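Local coordinates for protein acetone carboxylase alpha subunit (Xanthobacter autotrophicus Py2, PDB 5M45) that forms the alpha subunit of a carboxylase, belongs to the hydantoinase B/oxoprolinase family and carries a manganese site, at residues Lys25-Arg30 with Asn96-Ser101; Leu47-Arg52 with Ile257-Lys262; Thr179-Val182 with Met187-Gly190. All blocks are in the same frame, centred on the assembly; numbering follows the deposited sequence.

Overall arrangement
Contacts 1 and 2 are neighbours, with centres about 18 Å apart. They touch through H27 CE1 and W261 CZ2, 4.0 Å apart. Helix 257-282 links them: its first turns meet 47-52 in contact 2, and Y265 OH, further along, hydrogen-bonds to H27 NE2 of contact 1. Along the chain their segments alternate. Contact 3 lies deeper in the chain; its centre is about 35 Å from that of contact 1 and about 47 Å from that of contact 2. Contact 1 borders the ligand 3,6,9,12,15-pentaoxaheptadecan-1-ol, which comes to about 5 Å from the R28 side chain. Contact 3 is nearer the manganese, with the A188 side chain about 12 Å from it.

Contact 1. Residues Lys25-Arg30 with Asn96-Ser101; sequences KEHRDR and NAAGDS
One water bridges R28 and A98 and takes D100 as a third partner. It accepts from R28 NE at 2.9 Å. It donates to A98 O and to D100 OD2. The water lies in the guanidinium plane, at its edge. R28 reaches it with CG anti to the backbone N (chi1 180°) and a chain extended as far as NE. On the way R28 CD passes A98 O at 3.8 Å. R28 NE and D100 OD2 are 5.7 Å apart, so the water probably mediates between opposite charges that do not meet directly.

H27 makes the second part of the contact, by packing. Its CD2 and NE2 both lie against A97 CB, CD2 at 3.9 Å. A98 N sits at the ring edge, near its plane. The polar atoms of the ring are hydrogen-bonded outside the segments: NE2 to Y265 OH and ND1 to E22 OE1.

The loop 96-101 is held in shape by N96. D100 N donates to N96 OD1 at 3.2 Å, from above the carbonyl plane and at 151°. A98 N adds a weak bond to the same oxygen. G99, at positive phi, is the fourth residue of the type I turn N96-G99 and forms the bulge, with N96 N hydrogen-bonded to D100 O.

D100 OD1 reaches K120 and Y376, both in the 3,6,9,12,15-pentaoxaheptadecan-1-ol pocket, and R28 lies nearby. Helix 24-38 thus covers the tip of a tight beta hairpin, a type I turn with a G1 beta bulge joining strands 90-95 and 101-104, beside that ligand pocket.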
ATOM      1  N   LYS A  25     -14.447   4.718  26.078  1.00 16.27           N
ATOM      2  CA  LYS A  25     -14.027   3.443  26.703  1.00 16.96           C
ATOM      3  C   LYS A  25     -14.750   3.185  28.036  1.00 16.84           C
ATOM      4  O   LYS A  25     -15.186   2.066  28.275  1.00 16.62           O
ATOM      5  CB  LYS A  25     -12.496   3.380  26.896  1.00 18.13           C
ATOM      6  CG  LYS A  25     -12.023   2.036  27.473  1.00 19.08           C
ATOM      7  CD  LYS A  25     -10.522   1.840  27.384  1.00 20.20           C
ATOM      8  CE  LYS A  25     -10.007   0.684  28.260  1.00 21.21           C
ATOM      9  NZ  LYS A  25     -10.755  -0.582  27.989  1.00 21.65           N
ATOM     10  N   GLU A  26     -14.892   4.217  28.881  1.00 17.07           N
ATOM     11  CA  GLU A  26     -15.639   4.099  30.152  1.00 17.49           C
ATOM     12  C   GLU A  26     -17.079   3.643  29.894  1.00 17.11           C
ATOM     13  O   GLU A  26     -17.585   2.732  30.588  1.00 16.90           O
ATOM     14  CB  GLU A  26     -15.643   5.419  30.939  1.00 18.28           C
ATOM     15  CG  GLU A  26     -14.330   5.710  31.675  1.00 19.06           C
ATOM     16  CD  GLU A  26     -14.193   7.150  32.165  1.00 20.00           C
ATOM     17  OE1 GLU A  26     -15.091   7.986  31.854  1.00 20.05           O
ATOM     18  OE2 GLU A  26     -13.162   7.411  32.854  1.00 20.46           O
ATOM     19  N   HIS A  27     -17.710   4.258  28.885  1.00 16.43           N
ATOM     20  CA  HIS A  27     -19.080   3.977  28.499  1.00 16.01           C
ATOM     21  C   HIS A  27     -19.253   2.511  28.033  1.00 15.88           C
ATOM     22  O   HIS A  27     -20.072   1.760  28.562  1.00 16.00           O
ATOM     23  CB  HIS A  27     -19.494   4.970  27.398  1.00 15.66           C
ATOM     24  CG  HIS A  27     -20.934   4.885  26.976  1.00 15.62           C
ATOM     25  ND1 HIS A  27     -21.977   5.274  27.798  1.00 15.79           N
ATOM     26  CD2 HIS A  27     -21.505   4.513  25.807  1.00 15.04           C
ATOM     27  CE1 HIS A  27     -23.119   5.141  27.151  1.00 15.41           C
ATOM     28  NE2 HIS A  27     -22.860   4.677  25.945  1.00 14.99           N
ATOM     29  N   ARG A  28     -18.463   2.110  27.050  1.00 15.69           N
ATOM     30  CA  ARG A  28     -18.515   0.728  26.553  1.00 15.34           C
ATOM     31  C   ARG A  28     -18.183  -0.299  27.649  1.00 16.22           C
ATOM     32  O   ARG A  28     -18.889  -1.284  27.789  1.00 16.19           O
ATOM     33  CB  ARG A  28     -17.618   0.519  25.330  1.00 14.89           C
ATOM     34  CG  ARG A  28     -17.681  -0.920  24.828  1.00 14.63           C
ATOM     35  CD  ARG A  28     -17.111  -1.153  23.464  1.00 14.32           C
ATOM     36  NE  ARG A  28     -17.289  -2.557  23.082  1.00 14.34           N
ATOM     37  CZ  ARG A  28     -16.404  -3.541  23.277  1.00 14.72           C
ATOM     38  NH1 ARG A  28     -15.215  -3.312  23.843  1.00 14.99           N
ATOM     39  NH2 ARG A  28     -16.706  -4.778  22.903  1.00 14.96           N
ATOM     40  N   ASP A  29     -17.127  -0.067  28.433  1.00 17.02           N
ATOM     41  CA  ASP A  29     -16.752  -1.022  29.493  1.00 18.18           C
ATOM     42  C   ASP A  29     -17.895  -1.253  30.519  1.00 18.40           C
ATOM     43  O   ASP A  29     -18.108  -2.400  30.955  1.00 18.25           O
ATOM     44  CB  ASP A  29     -15.454  -0.615  30.204  1.00 19.10           C
ATOM     45  CG  ASP A  29     -14.188  -0.798  29.332  1.00 19.76           C
ATOM     46  OD1 ASP A  29     -14.214  -1.379  28.223  1.00 20.52           O
ATOM     47  OD2 ASP A  29     -13.119  -0.319  29.750  1.00 20.45           O
ATOM     48  N   ARG A  30     -18.616  -0.179  30.884  1.00 18.50           N
ATOM     49  CA  ARG A  30     -19.760  -0.252  31.814  1.00 18.76           C
ATOM     50  C   ARG A  30     -20.861  -1.123  31.207  1.00 18.36           C
ATOM     51  O   ARG A  30     -21.391  -2.018  31.861  1.00 18.62           O
ATOM     52  CB  ARG A  30     -20.300   1.162  32.169  1.00 18.84           C
ATOM     53  CG  ARG A  30     -21.609   1.152  32.958  1.00 19.73           C
ATOM     54  CD  ARG A  30     -22.027   2.512  33.514  1.00 20.25           C
ATOM     55  NE  ARG A  30     -22.308   3.469  32.427  1.00 19.73           N
ATOM     56  CZ  ARG A  30     -23.471   3.617  31.784  1.00 19.59           C
ATOM     57  NH1 ARG A  30     -24.508   2.870  32.040  1.00 20.06           N
ATOM     58  NH2 ARG A  30     -23.617   4.577  30.863  1.00 19.23           N
ATOM     59  N   ASN A  96     -25.249   3.092  18.217  1.00 12.92           N
ATOM     60  CA  ASN A  96     -25.188   3.817  19.492  1.00 13.18           C
ATOM     61  C   ASN A  96     -23.711   4.190  19.832  1.00 13.50           C
ATOM     62  O   ASN A  96     -22.803   3.816  19.112  1.00 13.21           O
ATOM     63  CB  ASN A  96     -25.935   3.043  20.610  1.00 13.41           C
ATOM     64  CG  ASN A  96     -25.232   1.776  21.071  1.00 13.48           C
ATOM     65  OD1 ASN A  96     -24.007   1.628  20.985  1.00 13.33           O
ATOM     66  ND2 ASN A  96     -26.035   0.843  21.615  1.00 13.63           N
ATOM     67  N   ALA A  97     -23.497   4.967  20.893  1.00 13.88           N
ATOM     68  CA  ALA A  97     -22.169   5.477  21.249  1.00 14.22           C
ATOM     69  C   ALA A  97     -21.131   4.390  21.478  1.00 14.45           C
ATOM     70  O   ALA A  97     -19.936   4.604  21.213  1.00 14.69           O
ATOM     71  CB  ALA A  97     -22.249   6.390  22.449  1.00 14.41           C
ATOM     72  N   ALA A  98     -21.570   3.216  21.936  1.00 14.84           N
ATOM     73  CA  ALA A  98     -20.674   2.071  22.179  1.00 14.89           C
ATOM     74  C   ALA A  98     -20.325   1.261  20.928  1.00 14.79           C
ATOM     75  O   ALA A  98     -19.639   0.234  21.038  1.00 14.82           O
ATOM     76  CB  ALA A  98     -21.273   1.149  23.243  1.00 15.04           C
ATOM     77  N   GLY A  99     -20.798   1.684  19.754  1.00 14.70           N
ATOM     78  CA  GLY A  99     -20.567   0.952  18.502  1.00 14.38           C
ATOM     79  C   GLY A  99     -21.459  -0.260  18.214  1.00 14.37           C
ATOM     80  O   GLY A  99     -21.156  -1.045  17.323  1.00 14.07           O
ATOM     81  N   ASP A 100     -22.545  -0.429  18.970  1.00 14.35           N
ATOM     82  CA  ASP A 100     -23.533  -1.458  18.681  1.00 14.49           C
ATOM     83  C   ASP A 100     -24.635  -0.939  17.734  1.00 14.55           C
ATOM     84  O   ASP A 100     -25.167   0.138  17.943  1.00 14.18           O
ATOM     85  CB  ASP A 100     -24.147  -1.957  19.981  1.00 14.68           C
ATOM     86  CG  ASP A 100     -23.117  -2.661  20.871  1.00 14.97           C
ATOM     87  OD1 ASP A 100     -22.553  -3.681  20.370  1.00 15.08           O
ATOM     88  OD2 ASP A 100     -22.913  -2.249  22.029  1.00 15.10           O
ATOM     89  N   SER A 101     -24.974  -1.717  16.708  1.00 14.91           N
ATOM     90  CA  SER A 101     -25.961  -1.289  15.701  1.00 15.14           C
ATOM     91  C   SER A 101     -27.368  -1.353  16.264  1.00 15.32           C
ATOM     92  O   SER A 101     -27.689  -2.289  17.023  1.00 15.54           O
ATOM     93  CB  SER A 101     -25.873  -2.139  14.424  1.00 15.43           C
ATOM     94  OG  SER A 101     -26.222  -3.491  14.685  1.00 16.09           O
TER
HETATM   95  O   HOH W   1     -20.089  -2.212  22.538  1.00 13.64           O

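Contact 2. Residues Leu47-Arg52 with Ile257-Lys262; sequences LELRER and IEAYWK
L49 points at K262 and A259 and makes the largest share of this contact. Its CB meets K262 CB at 4.2 Å. From there CG turns anti to the backbone N (chi1 -172°), which carries the branched end over to A259. The two methyls divide the work. CD2 rests on A259 O at 3.6 Å, and CD1 faces A259 CB at 4.4 Å. Y57 and L60 of helix 54-75 also pack on L49, and L56 of the same helix touches A259, so the leucine sits where helices 48-52, 54-75 and 257-282 meet.

K262 runs alongside. Its CE comes about as near to L49 CD1 as A259 CB does. The chain bends at chi3 and chi4, and NZ ends 4.4 Å from E48 OE1. That is too long for a salt bridge, but the opposite charges probably attract weakly at the more open side.

The start of helix 48-52 is tied down twice. L47 N, at the N-cap position, donates to E51 OE2 at 2.9 Å and 171°, from above the carboxylate plane. E266, one turn beyond K262 on helix 257-282, accepts from the backbone N of L49 and of R50.

The axes of the two short segments approach to 10.4 Å, with 104° between their N-to-C directions. This is a nearly perpendicular helix-helix packing: a short helix rests across the first turns of a long one.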
ATOM      1  N   LEU A  47     -37.489  -2.955  29.453  1.00 23.25           N
ATOM      2  CA  LEU A  47     -37.375  -1.969  28.370  1.00 22.83           C
ATOM      3  C   LEU A  47     -38.436  -0.857  28.550  1.00 23.33           C
ATOM      4  O   LEU A  47     -39.552  -0.988  28.032  1.00 22.86           O
ATOM      5  CB  LEU A  47     -37.528  -2.685  27.027  1.00 21.93           C
ATOM      6  CG  LEU A  47     -36.541  -3.844  26.775  1.00 22.19           C
ATOM      7  CD1 LEU A  47     -36.706  -4.382  25.358  1.00 21.82           C
ATOM      8  CD2 LEU A  47     -35.119  -3.382  26.939  1.00 21.95           C
ATOM      9  N   GLU A  48     -38.087   0.219  29.288  1.00 24.93           N
ATOM     10  CA  GLU A  48     -39.098   1.220  29.712  1.00 26.39           C
ATOM     11  C   GLU A  48     -39.806   1.898  28.539  1.00 24.08           C
ATOM     12  O   GLU A  48     -41.016   2.038  28.573  1.00 23.50           O
ATOM     13  CB  GLU A  48     -38.510   2.304  30.619  1.00 29.67           C
ATOM     14  CG  GLU A  48     -38.127   1.918  32.021  1.00 34.37           C
ATOM     15  CD  GLU A  48     -37.497   3.099  32.807  1.00 38.36           C
ATOM     16  OE1 GLU A  48     -37.748   4.346  32.541  1.00 39.95           O
ATOM     17  OE2 GLU A  48     -36.687   2.748  33.703  1.00 42.14           O
ATOM     18  N   LEU A  49     -39.053   2.361  27.544  1.00 22.11           N
ATOM     19  CA  LEU A  49     -39.668   3.022  26.407  1.00 21.39           C
ATOM     20  C   LEU A  49     -40.616   2.049  25.664  1.00 21.82           C
ATOM     21  O   LEU A  49     -41.776   2.376  25.429  1.00 21.74           O
ATOM     22  CB  LEU A  49     -38.637   3.620  25.451  1.00 19.77           C
ATOM     23  CG  LEU A  49     -39.215   4.507  24.334  1.00 19.20           C
ATOM     24  CD1 LEU A  49     -39.645   5.846  24.896  1.00 19.35           C
ATOM     25  CD2 LEU A  49     -38.204   4.754  23.214  1.00 18.37           C
ATOM     26  N   ARG A  50     -40.113   0.858  25.348  1.00 22.04           N
ATOM     27  CA  ARG A  50     -40.933  -0.114  24.643  1.00 23.14           C
ATOM     28  C   ARG A  50     -42.217  -0.506  25.390  1.00 23.04           C
ATOM     29  O   ARG A  50     -43.288  -0.566  24.773  1.00 22.24           O
ATOM     30  CB  ARG A  50     -40.146  -1.371  24.339  1.00 24.39           C
ATOM     31  CG  ARG A  50     -40.971  -2.305  23.495  1.00 26.71           C
ATOM     32  CD  ARG A  50     -40.108  -3.276  22.798  1.00 29.15           C
ATOM     33  NE  ARG A  50     -39.941  -4.529  23.506  1.00 31.77           N
ATOM     34  CZ  ARG A  50     -40.535  -5.684  23.212  1.00 34.52           C
ATOM     35  NH1 ARG A  50     -41.470  -5.769  22.274  1.00 37.79           N
ATOM     36  NH2 ARG A  50     -40.208  -6.764  23.911  1.00 34.44           N
ATOM     37  N   GLU A  51     -42.097  -0.729  26.700  1.00 23.39           N
ATOM     38  CA  GLU A  51     -43.205  -1.225  27.497  1.00 24.84           C
ATOM     39  C   GLU A  51     -44.190  -0.110  27.885  1.00 24.97           C
ATOM     40  O   GLU A  51     -45.385  -0.314  27.794  1.00 24.52           O
ATOM     41  CB  GLU A  51     -42.705  -1.969  28.755  1.00 26.03           C
ATOM     42  CG  GLU A  51     -41.942  -3.273  28.452  1.00 26.68           C
ATOM     43  CD  GLU A  51     -41.134  -3.808  29.655  1.00 28.79           C
ATOM     44  OE1 GLU A  51     -41.588  -3.625  30.825  1.00 32.25           O
ATOM     45  OE2 GLU A  51     -40.037  -4.421  29.438  1.00 28.82           O
ATOM     46  N   ARG A  52     -43.682   1.061  28.280  1.00 25.42           N
ATOM     47  CA  ARG A  52     -44.526   2.167  28.757  1.00 26.50           C
ATOM     48  C   ARG A  52     -44.916   3.185  27.698  1.00 24.61           C
ATOM     49  O   ARG A  52     -45.881   3.895  27.895  1.00 24.37           O
ATOM     50  CB  ARG A  52     -43.836   2.913  29.914  1.00 29.35           C
ATOM     51  CG  ARG A  52     -43.616   2.061  31.131  1.00 32.59           C
ATOM     52  CD  ARG A  52     -43.545   2.969  32.400  1.00 36.88           C
ATOM     53  NE  ARG A  52     -44.936   3.334  32.780  1.00 41.60           N
ATOM     54  CZ  ARG A  52     -45.561   4.491  32.504  1.00 43.23           C
ATOM     55  NH1 ARG A  52     -44.946   5.546  31.947  1.00 43.85           N
ATOM     56  NH2 ARG A  52     -46.836   4.611  32.833  1.00 45.56           N
ATOM     57  N   ILE A 257     -34.224  14.211  23.192  1.00 20.34           N
ATOM     58  CA  ILE A 257     -33.036  13.365  23.364  1.00 20.50           C
ATOM     59  C   ILE A 257     -33.272  12.205  24.342  1.00 20.96           C
ATOM     60  O   ILE A 257     -32.731  11.126  24.123  1.00 20.27           O
ATOM     61  CB  ILE A 257     -31.763  14.207  23.742  1.00 20.39           C
ATOM     62  CG1 ILE A 257     -30.488  13.339  23.798  1.00 20.23           C
ATOM     63  CG2 ILE A 257     -31.907  14.873  25.119  1.00 20.69           C
ATOM     64  CD1 ILE A 257     -30.104  12.639  22.492  1.00 20.20           C
ATOM     65  N   GLU A 258     -34.097  12.387  25.367  1.00 22.51           N
ATOM     66  CA  GLU A 258     -34.287  11.313  26.381  1.00 24.52           C
ATOM     67  C   GLU A 258     -34.906  10.052  25.763  1.00 23.01           C
ATOM     68  O   GLU A 258     -34.465   8.941  26.057  1.00 22.30           O
ATOM     69  CB  GLU A 258     -35.181  11.736  27.559  1.00 27.79           C
ATOM     70  CG  GLU A 258     -34.691  12.950  28.331  1.00 32.30           C
ATOM     71  CD  GLU A 258     -33.584  12.605  29.254  1.00 36.17           C
ATOM     72  OE1 GLU A 258     -33.948  12.274  30.426  1.00 42.62           O
ATOM     73  OE2 GLU A 258     -32.388  12.705  28.857  1.00 39.07           O
ATOM     74  N   ALA A 259     -35.928  10.239  24.929  1.00 21.20           N
ATOM     75  CA  ALA A 259     -36.551   9.123  24.246  1.00 20.37           C
ATOM     76  C   ALA A 259     -35.582   8.437  23.255  1.00 19.68           C
ATOM     77  O   ALA A 259     -35.522   7.200  23.212  1.00 19.63           O
ATOM     78  CB  ALA A 259     -37.815   9.572  23.523  1.00 20.22           C
ATOM     79  N   TYR A 260     -34.851   9.226  22.458  1.00 18.88           N
ATOM     80  CA  TYR A 260     -33.884   8.651  21.516  1.00 18.42           C
ATOM     81  C   TYR A 260     -32.793   7.874  22.259  1.00 18.44           C
ATOM     82  O   TYR A 260     -32.414   6.787  21.824  1.00 18.30           O
ATOM     83  CB  TYR A 260     -33.230   9.735  20.626  1.00 17.99           C
ATOM     84  CG  TYR A 260     -32.226   9.159  19.661  1.00 17.48           C
ATOM     85  CD1 TYR A 260     -32.630   8.705  18.407  1.00 17.18           C
ATOM     86  CD2 TYR A 260     -30.881   9.025  20.003  1.00 17.25           C
ATOM     87  CE1 TYR A 260     -31.731   8.138  17.526  1.00 17.12           C
ATOM     88  CE2 TYR A 260     -29.973   8.473  19.115  1.00 17.00           C
ATOM     89  CZ  TYR A 260     -30.397   8.008  17.884  1.00 17.03           C
ATOM     90  OH  TYR A 260     -29.524   7.424  16.980  1.00 17.03           O
ATOM     91  N   TRP A 261     -32.292   8.453  23.344  1.00 19.12           N
ATOM     92  CA  TRP A 261     -31.232   7.836  24.182  1.00 19.95           C
ATOM     93  C   TRP A 261     -31.680   6.482  24.763  1.00 19.88           C
ATOM     94  O   TRP A 261     -30.897   5.509  24.773  1.00 20.33           O
ATOM     95  CB  TRP A 261     -30.770   8.834  25.254  1.00 21.02           C
ATOM     96  CG  TRP A 261     -29.502   8.486  26.028  1.00 21.80           C
ATOM     97  CD1 TRP A 261     -29.405   8.181  27.357  1.00 22.49           C
ATOM     98  CD2 TRP A 261     -28.161   8.435  25.516  1.00 22.28           C
ATOM     99  NE1 TRP A 261     -28.091   7.928  27.688  1.00 22.62           N
ATOM    100  CE2 TRP A 261     -27.309   8.085  26.584  1.00 22.38           C
ATOM    101  CE3 TRP A 261     -27.597   8.652  24.264  1.00 22.40           C
ATOM    102  CZ2 TRP A 261     -25.932   7.940  26.435  1.00 22.48           C
ATOM    103  CZ3 TRP A 261     -26.213   8.517  24.111  1.00 22.41           C
ATOM    104  CH2 TRP A 261     -25.403   8.179  25.199  1.00 22.39           C
ATOM    105  N   LYS A 262     -32.932   6.383  25.190  1.00 19.59           N
ATOM    106  CA  LYS A 262     -33.485   5.066  25.580  1.00 19.67           C
ATOM    107  C   LYS A 262     -33.555   4.056  24.424  1.00 18.45           C
ATOM    108  O   LYS A 262     -33.118   2.914  24.595  1.00 17.64           O
ATOM    109  CB  LYS A 262     -34.840   5.198  26.272  1.00 20.52           C
ATOM    110  CG  LYS A 262     -34.640   5.875  27.627  1.00 21.76           C
ATOM    111  CD  LYS A 262     -35.781   5.676  28.585  1.00 22.89           C
ATOM    112  CE  LYS A 262     -36.921   6.621  28.315  1.00 23.98           C
ATOM    113  NZ  LYS A 262     -37.349   7.429  29.494  1.00 24.90           N
TER

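Contact 3. Residues Thr179-Val182 with Met187-Gly190; sequences TGAV and MATG
Segments 179-182 and 187-190 run side by side in roughly the same direction. Both belong to the long loop that joins strands 165-175 and 204-208 of the antiparallel sheet in this hydantoinase B/oxoprolinase-type subunit. Neither is a strand, and their backbones make no hydrogen bond to each other. A181 and A188 pair with CA atoms 7.0 Å apart, and V182 and G190 close in to 5.8 Å. G190 has positive phi (126°/-58°). At these angles a beta carbon would be jammed against T189 O and would also crowd V182 CG1, which accounts for glycine here.

Backbone oxygens find hydrogen-bond partners in other parts of the chain: R225 NH1 for A181 O, Q440 NE2 for M187 O and T344 OG1 for A188 O. M187 also packs on H150, a manganese ligand, which ties the loop to the metal side of the fold. V182 touches P306 of the second subunit, so this buried contact also borders a subunit interface.

Between the segments the touch is apolar and small. A181 CB and A188 CB point at each other and meet at 4.2 Å. V182 sets CG1 anti to the backbone N (chi1 170°). That methyl lies over the G190 backbone, with CG1 4.1 Å from G190 C.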
ATOM      1  N   THR A 179      -8.531  -2.205  -5.265  1.00 12.36           N
ATOM      2  CA  THR A 179      -7.728  -1.456  -4.331  1.00 12.55           C
ATOM      3  C   THR A 179      -6.227  -1.543  -4.627  1.00 12.51           C
ATOM      4  O   THR A 179      -5.413  -1.307  -3.743  1.00 12.56           O
ATOM      5  CB  THR A 179      -8.021  -1.844  -2.848  1.00 12.71           C
ATOM      6  OG1 THR A 179      -8.054  -3.259  -2.684  1.00 13.12           O
ATOM      7  CG2 THR A 179      -9.376  -1.285  -2.423  1.00 12.90           C
ATOM      8  N   GLY A 180      -5.846  -1.813  -5.869  1.00 12.58           N
ATOM      9  CA  GLY A 180      -4.430  -1.799  -6.218  1.00 12.48           C
ATOM     10  C   GLY A 180      -3.658  -2.940  -5.572  1.00 12.43           C
ATOM     11  O   GLY A 180      -2.554  -2.726  -5.034  1.00 12.71           O
ATOM     12  N   ALA A 181      -4.225  -4.140  -5.629  1.00 12.23           N
ATOM     13  CA  ALA A 181      -3.483  -5.378  -5.298  1.00 12.18           C
ATOM     14  C   ALA A 181      -2.677  -5.809  -6.513  1.00 12.20           C
ATOM     15  O   ALA A 181      -2.874  -5.291  -7.618  1.00 11.95           O
ATOM     16  CB  ALA A 181      -4.447  -6.482  -4.862  1.00 12.10           C
ATOM     17  N   VAL A 182      -1.758  -6.749  -6.294  1.00 12.32           N
ATOM     18  CA  VAL A 182      -0.934  -7.359  -7.364  1.00 12.57           C
ATOM     19  C   VAL A 182      -1.824  -7.844  -8.543  1.00 12.75           C
ATOM     20  O   VAL A 182      -1.549  -7.521  -9.709  1.00 12.91           O
ATOM     21  CB  VAL A 182      -0.062  -8.507  -6.812  1.00 12.65           C
ATOM     22  CG1 VAL A 182       0.606  -9.316  -7.936  1.00 12.87           C
ATOM     23  CG2 VAL A 182       0.985  -7.938  -5.832  1.00 12.60           C
ATOM     24  N   MET A 187     -11.366  -9.713  -6.104  1.00 13.06           N
ATOM     25  CA  MET A 187     -11.135 -11.020  -5.463  1.00 13.41           C
ATOM     26  C   MET A 187      -9.803 -11.609  -5.944  1.00 13.42           C
ATOM     27  O   MET A 187      -9.720 -12.712  -6.485  1.00 13.55           O
ATOM     28  CB  MET A 187     -12.283 -11.974  -5.823  1.00 13.63           C
ATOM     29  CG  MET A 187     -13.690 -11.419  -5.705  1.00 13.65           C
ATOM     30  SD  MET A 187     -14.070 -10.579  -4.134  1.00 13.59           S
ATOM     31  CE  MET A 187     -15.805 -10.281  -4.413  1.00 13.55           C
ATOM     32  N   ALA A 188      -8.754 -10.807  -5.763  1.00 13.50           N
ATOM     33  CA  ALA A 188      -7.534 -10.933  -6.536  1.00 13.56           C
ATOM     34  C   ALA A 188      -6.631 -12.091  -6.070  1.00 13.43           C
ATOM     35  O   ALA A 188      -6.638 -12.469  -4.885  1.00 13.27           O
ATOM     36  CB  ALA A 188      -6.770  -9.630  -6.434  1.00 13.65           C
ATOM     37  N   THR A 189      -5.892 -12.630  -7.040  1.00 13.54           N
ATOM     38  CA  THR A 189      -4.836 -13.603  -6.847  1.00 13.54           C
ATOM     39  C   THR A 189      -3.517 -12.980  -7.332  1.00 13.29           C
ATOM     40  O   THR A 189      -3.538 -12.004  -8.090  1.00 13.14           O
ATOM     41  CB  THR A 189      -5.064 -14.868  -7.671  1.00 13.90           C
ATOM     42  OG1 THR A 189      -5.136 -14.518  -9.065  1.00 14.35           O
ATOM     43  CG2 THR A 189      -6.356 -15.550  -7.271  1.00 14.06           C
ATOM     44  N   GLY A 190      -2.408 -13.579  -6.909  1.00 13.28           N
ATOM     45  CA  GLY A 190      -1.059 -13.129  -7.276  1.00 13.39           C
ATOM     46  C   GLY A 190      -0.205 -12.890  -6.075  1.00 13.39           C
ATOM     47  O   GLY A 190       0.862 -13.489  -5.945  1.00 13.61           O
TER